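Local coordinates for protein glucokinase (Enterococcus faecalis, PDB 2QM1) that probably phosphorylates glucose at the expense of ATP, as a zinc-containing sugar kinase of the ROK family, at residues V120-E132 and K302-A315. Sequence-based numbering, arbitrary orientation.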
loop_
_atom_site.group_PDB
_atom_site.type_symbol
_atom_site.label_atom_id
_atom_site.label_comp_id
_atom_site.label_asym_id
_atom_site.label_seq_id
_atom_site.Cartn_x
_atom_site.Cartn_y
_atom_site.Cartn_z
ATOM N N VAL B 120 14.820 3.273 4.820
ATOM C CA VAL B 120 15.852 2.771 5.723
ATOM C C VAL B 120 15.500 3.168 7.181
ATOM O O VAL B 120 15.572 2.370 8.092
ATOM C CB VAL B 120 17.184 3.306 5.125
ATOM C CG1 VAL B 120 17.996 4.031 6.048
ATOM C CG2 VAL B 120 17.891 2.266 4.293
ATOM N N ALA B 121 15.057 4.392 7.378
ATOM C CA ALA B 121 14.522 4.807 8.672
ATOM C C ALA B 121 13.360 3.913 9.151
ATOM O O ALA B 121 13.317 3.498 10.301
ATOM C CB ALA B 121 14.118 6.296 8.633
ATOM N N ALA B 122 12.464 3.574 8.230
ATOM C CA ALA B 122 11.420 2.610 8.451
ATOM C C ALA B 122 11.972 1.277 8.928
ATOM O O ALA B 122 11.432 0.691 9.861
ATOM C CB ALA B 122 10.571 2.423 7.128
ATOM N N LEU B 123 13.031 0.778 8.282
ATOM C CA LEU B 123 13.633 -0.479 8.687
ATOM C C LEU B 123 14.201 -0.357 10.101
ATOM O O LEU B 123 14.222 -1.321 10.861
ATOM C CB LEU B 123 14.823 -0.839 7.764
ATOM C CG LEU B 123 14.567 -1.241 6.313
ATOM C CD1 LEU B 123 15.867 -1.401 5.475
ATOM C CD2 LEU B 123 13.743 -2.502 6.256
ATOM N N GLY B 124 14.773 0.812 10.401
ATOM C CA GLY B 124 15.371 1.070 11.726
ATOM C C GLY B 124 14.284 1.042 12.802
ATOM O O GLY B 124 14.464 0.447 13.889
ATOM N N GLU B 125 13.167 1.717 12.540
ATOM C CA GLU B 125 12.085 1.707 13.559
ATOM C C GLU B 125 11.438 0.321 13.672
ATOM O O GLU B 125 11.156 -0.165 14.751
ATOM C CB GLU B 125 11.054 2.834 13.319
ATOM C CG GLU B 125 11.666 4.204 13.596
ATOM C CD GLU B 125 11.671 4.574 15.087
ATOM O OE1 GLU B 125 11.051 3.832 15.917
ATOM O OE2 GLU B 125 12.260 5.622 15.405
ATOM N N ARG B 126 11.296 -0.375 12.563
ATOM C CA ARG B 126 10.840 -1.763 12.687
ATOM C C ARG B 126 11.778 -2.654 13.545
ATOM O O ARG B 126 11.311 -3.422 14.382
ATOM C CB ARG B 126 10.597 -2.351 11.307
ATOM C CG ARG B 126 10.182 -3.792 11.334
ATOM C CD ARG B 126 9.938 -4.248 9.935
ATOM N NE ARG B 126 9.740 -5.679 9.886
ATOM C CZ ARG B 126 10.580 -6.491 9.254
ATOM N NH1 ARG B 126 11.660 -6.005 8.601
ATOM N NH2 ARG B 126 10.336 -7.776 9.255
ATOM N N TRP B 127 13.089 -2.551 13.325
ATOM C CA TRP B 127 14.086 -3.429 13.952
ATOM C C TRP B 127 14.323 -3.154 15.408
ATOM O O TRP B 127 14.423 -4.110 16.192
ATOM C CB TRP B 127 15.457 -3.288 13.252
ATOM C CG TRP B 127 16.514 -4.330 13.640
ATOM C CD1 TRP B 127 16.311 -5.544 14.217
ATOM C CD2 TRP B 127 17.929 -4.240 13.374
ATOM N NE1 TRP B 127 17.510 -6.220 14.347
ATOM C CE2 TRP B 127 18.520 -5.439 13.838
ATOM C CE3 TRP B 127 18.747 -3.258 12.784
ATOM C CZ2 TRP B 127 19.897 -5.681 13.755
ATOM C CZ3 TRP B 127 20.121 -3.497 12.702
ATOM C CH2 TRP B 127 20.682 -4.701 13.192
ATOM N N LYS B 128 14.427 -1.864 15.769
ATOM C CA LYS B 128 14.825 -1.454 17.124
ATOM C C LYS B 128 13.863 -0.475 17.774
ATOM O O LYS B 128 13.978 -0.162 18.972
ATOM C CB LYS B 128 16.243 -0.864 17.083
ATOM C CG LYS B 128 17.275 -1.925 16.747
ATOM C CD LYS B 128 17.492 -2.850 17.960
ATOM C CE LYS B 128 18.362 -4.051 17.585
ATOM N NZ LYS B 128 18.464 -4.991 18.748
ATOM N N GLY B 129 12.898 0.009 16.995
ATOM C CA GLY B 129 11.959 0.988 17.552
ATOM C C GLY B 129 10.525 0.508 17.652
ATOM O O GLY B 129 10.282 -0.686 17.951
ATOM N N ALA B 130 9.598 1.455 17.406
ATOM C CA ALA B 130 8.145 1.286 17.575
ATOM C C ALA B 130 7.489 0.195 16.709
ATOM O O ALA B 130 6.421 -0.310 17.056
ATOM C CB ALA B 130 7.387 2.690 17.349
ATOM N N GLY B 131 8.156 -0.198 15.616
ATOM C CA GLY B 131 7.635 -1.237 14.708
ATOM C C GLY B 131 7.601 -2.670 15.258
ATOM O O GLY B 131 6.818 -3.495 14.783
ATOM N N GLU B 132 8.471 -2.963 16.237
ATOM C CA GLU B 132 8.483 -4.226 17.019
ATOM C C GLU B 132 8.696 -5.488 16.192
ATOM O O GLU B 132 8.188 -6.592 16.499
ATOM C CB GLU B 132 7.224 -4.356 17.877
ATOM C CG GLU B 132 7.198 -3.330 18.989
ATOM C CD GLU B 132 6.249 -3.689 20.118
ATOM O OE1 GLU B 132 6.554 -3.284 21.260
ATOM O OE2 GLU B 132 5.202 -4.359 19.863
ATOM N N LYS B 302 1.391 4.934 16.358
ATOM C CA LYS B 302 2.537 4.975 17.271
ATOM C C LYS B 302 3.456 6.171 16.978
ATOM O O LYS B 302 3.415 6.735 15.870
ATOM C CB LYS B 302 3.325 3.651 17.178
ATOM C CG LYS B 302 2.494 2.394 17.466
ATOM C CD LYS B 302 3.454 1.243 17.767
ATOM C CE LYS B 302 2.682 -0.030 18.159
ATOM N NZ LYS B 302 3.597 -1.244 18.192
ATOM N N LEU B 303 4.247 6.578 17.990
ATOM C CA LEU B 303 5.355 7.517 17.818
ATOM C C LEU B 303 6.675 6.773 17.583
ATOM O O LEU B 303 6.858 5.647 18.076
ATOM C CB LEU B 303 5.509 8.364 19.048
ATOM C CG LEU B 303 4.446 9.389 19.380
ATOM C CD1 LEU B 303 4.685 9.791 20.837
ATOM C CD2 LEU B 303 4.544 10.585 18.430
ATOM N N ALA B 304 7.587 7.368 16.814
ATOM C CA ALA B 304 8.904 6.725 16.575
ATOM C C ALA B 304 9.641 6.672 17.911
ATOM O O ALA B 304 9.506 7.609 18.713
ATOM C CB ALA B 304 9.711 7.549 15.620
ATOM N N GLU B 305 10.434 5.621 18.150
ATOM C CA GLU B 305 11.215 5.578 19.403
ATOM C C GLU B 305 12.707 5.954 19.276
ATOM O O GLU B 305 13.329 6.312 20.260
ATOM C CB GLU B 305 11.013 4.234 20.125
ATOM C CG GLU B 305 9.530 3.967 20.527
ATOM C CD GLU B 305 9.184 2.494 20.802
ATOM O OE1 GLU B 305 10.112 1.660 20.885
ATOM O OE2 GLU B 305 7.960 2.173 20.964
ATOM N N LEU B 306 13.246 5.951 18.061
ATOM C CA LEU B 306 14.692 6.082 17.859
ATOM C C LEU B 306 15.214 7.442 17.525
ATOM O O LEU B 306 16.437 7.606 17.444
ATOM C CB LEU B 306 15.207 5.119 16.797
ATOM C CG LEU B 306 14.830 3.660 16.947
ATOM C CD1 LEU B 306 15.252 2.865 15.739
ATOM C CD2 LEU B 306 15.418 3.099 18.226
ATOM N N GLY B 307 14.317 8.407 17.316
ATOM C CA GLY B 307 14.720 9.757 16.914
ATOM C C GLY B 307 15.541 9.676 15.649
ATOM O O GLY B 307 15.266 8.820 14.765
ATOM N N ASN B 308 16.580 10.505 15.560
ATOM C CA ASN B 308 17.290 10.611 14.304
ATOM C C ASN B 308 18.299 9.487 14.067
ATOM O O ASN B 308 18.943 9.473 13.001
ATOM C CB ASN B 308 17.895 11.997 14.088
ATOM C CG ASN B 308 19.016 12.341 15.085
ATOM O OD1 ASN B 308 19.600 13.412 15.013
ATOM N ND2 ASN B 308 19.279 11.471 16.018
ATOM N N GLU B 309 18.450 8.584 15.049
ATOM C CA GLU B 309 19.290 7.372 14.859
ATOM C C GLU B 309 18.602 6.301 13.992
ATOM O O GLU B 309 19.280 5.397 13.509
ATOM C CB GLU B 309 19.776 6.757 16.194
ATOM C CG GLU B 309 20.893 7.530 16.867
ATOM C CD GLU B 309 21.541 6.795 18.045
ATOM O OE1 GLU B 309 22.568 7.291 18.566
ATOM O OE2 GLU B 309 21.017 5.742 18.469
ATOM N N ALA B 310 17.285 6.380 13.756
ATOM C CA ALA B 310 16.648 5.310 12.937
ATOM C C ALA B 310 17.307 5.134 11.596
ATOM O O ALA B 310 17.388 4.013 11.097
ATOM C CB ALA B 310 15.125 5.507 12.739
ATOM N N GLY B 311 17.763 6.226 10.995
ATOM C CA GLY B 311 18.372 6.155 9.655
ATOM C C GLY B 311 19.589 5.255 9.547
ATOM O O GLY B 311 19.658 4.376 8.676
ATOM N N VAL B 312 20.537 5.499 10.442
ATOM C CA VAL B 312 21.808 4.802 10.529
ATOM C C VAL B 312 21.626 3.315 10.960
ATOM O O VAL B 312 22.257 2.394 10.407
ATOM C CB VAL B 312 22.743 5.750 11.398
ATOM C CG1 VAL B 312 22.723 5.515 12.949
ATOM C CG2 VAL B 312 23.989 6.073 10.769
ATOM N N ILE B 313 20.673 3.105 11.861
ATOM C CA ILE B 313 20.216 1.797 12.318
ATOM C C ILE B 313 19.547 0.979 11.189
ATOM O O ILE B 313 19.936 -0.162 10.923
ATOM C CB ILE B 313 19.304 1.942 13.600
ATOM C CG1 ILE B 313 20.143 2.393 14.820
ATOM C CG2 ILE B 313 18.596 0.627 13.916
ATOM C CD1 ILE B 313 19.320 2.756 16.099
ATOM N N GLY B 314 18.571 1.573 10.515
ATOM C CA GLY B 314 17.937 0.916 9.379
ATOM C C GLY B 314 18.897 0.653 8.245
ATOM O O GLY B 314 18.836 -0.415 7.631
ATOM N N ALA B 315 19.754 1.654 7.939
ATOM C CA ALA B 315 20.745 1.519 6.866
ATOM C C ALA B 315 21.665 0.360 7.145
ATOM O O ALA B 315 21.880 -0.498 6.296
ATOM C CB ALA B 315 21.539 2.763 6.706
HETATM O O HOH W 1 12.925 7.767 14.153
HETATM O O HOH W 2 5.276 -0.110 19.981
HETATM O O HOH W 3 2.526 -3.500 18.148
#
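Glu125 reaches from helix 117-128 into the loop that follows strand 300-303 and ties the two together with its carboxylate. Its CG sits beside the backbone N, anti to the carbonyl carbon, and this Glu125 CG packs on Ala310 CB at 3.8 Å. A bend at chi2 (-82°) then turns the chain toward the loop, where CD rests against Ala304 CB. Glu125 OE1 takes two amides: Glu305 N, on the syn side at 2.9 Å, and Ala130 N, nearly in line with the C-O bond. Glu125 OE2 receives Leu306 N, also syn and at 2.9 Å, plus a water that bridges to Gly307 O. Four donors thus hold the buried carboxylate and fix its rotation, which probably helps it keep its negative charge.

Leu306 lies over the end of the helix, CD1 against Gly124 O and CD2 against Lys128 O. Farther along, the axes of segments 120-128 and 310-315 cross at 85° and approach to 6.5 Å, glycine against glycine: Gly124 CA and Gly314 CA are 3.5 Å apart, and Gly314 CA points a nearly straight C-H...O contact (3.1 Å) at Val120 O. Ile313 CG2 fills the flank between Gly124 and Trp127, whose ring edge meets Ile313 O. At the other end, extended Lys302 bonds through NZ to Ala130 O and forms a long salt bridge with Glu132.

Helix 117-128, which follows the magnesium ligand Asn116 and includes Asn119, thus packs against strand 137-142, where Phe139 touches Glu125, and against helix 310-318, whose Val312 and Ile313 lean on strand 17-24 of the other sheet, within the actin-like ATPase fold.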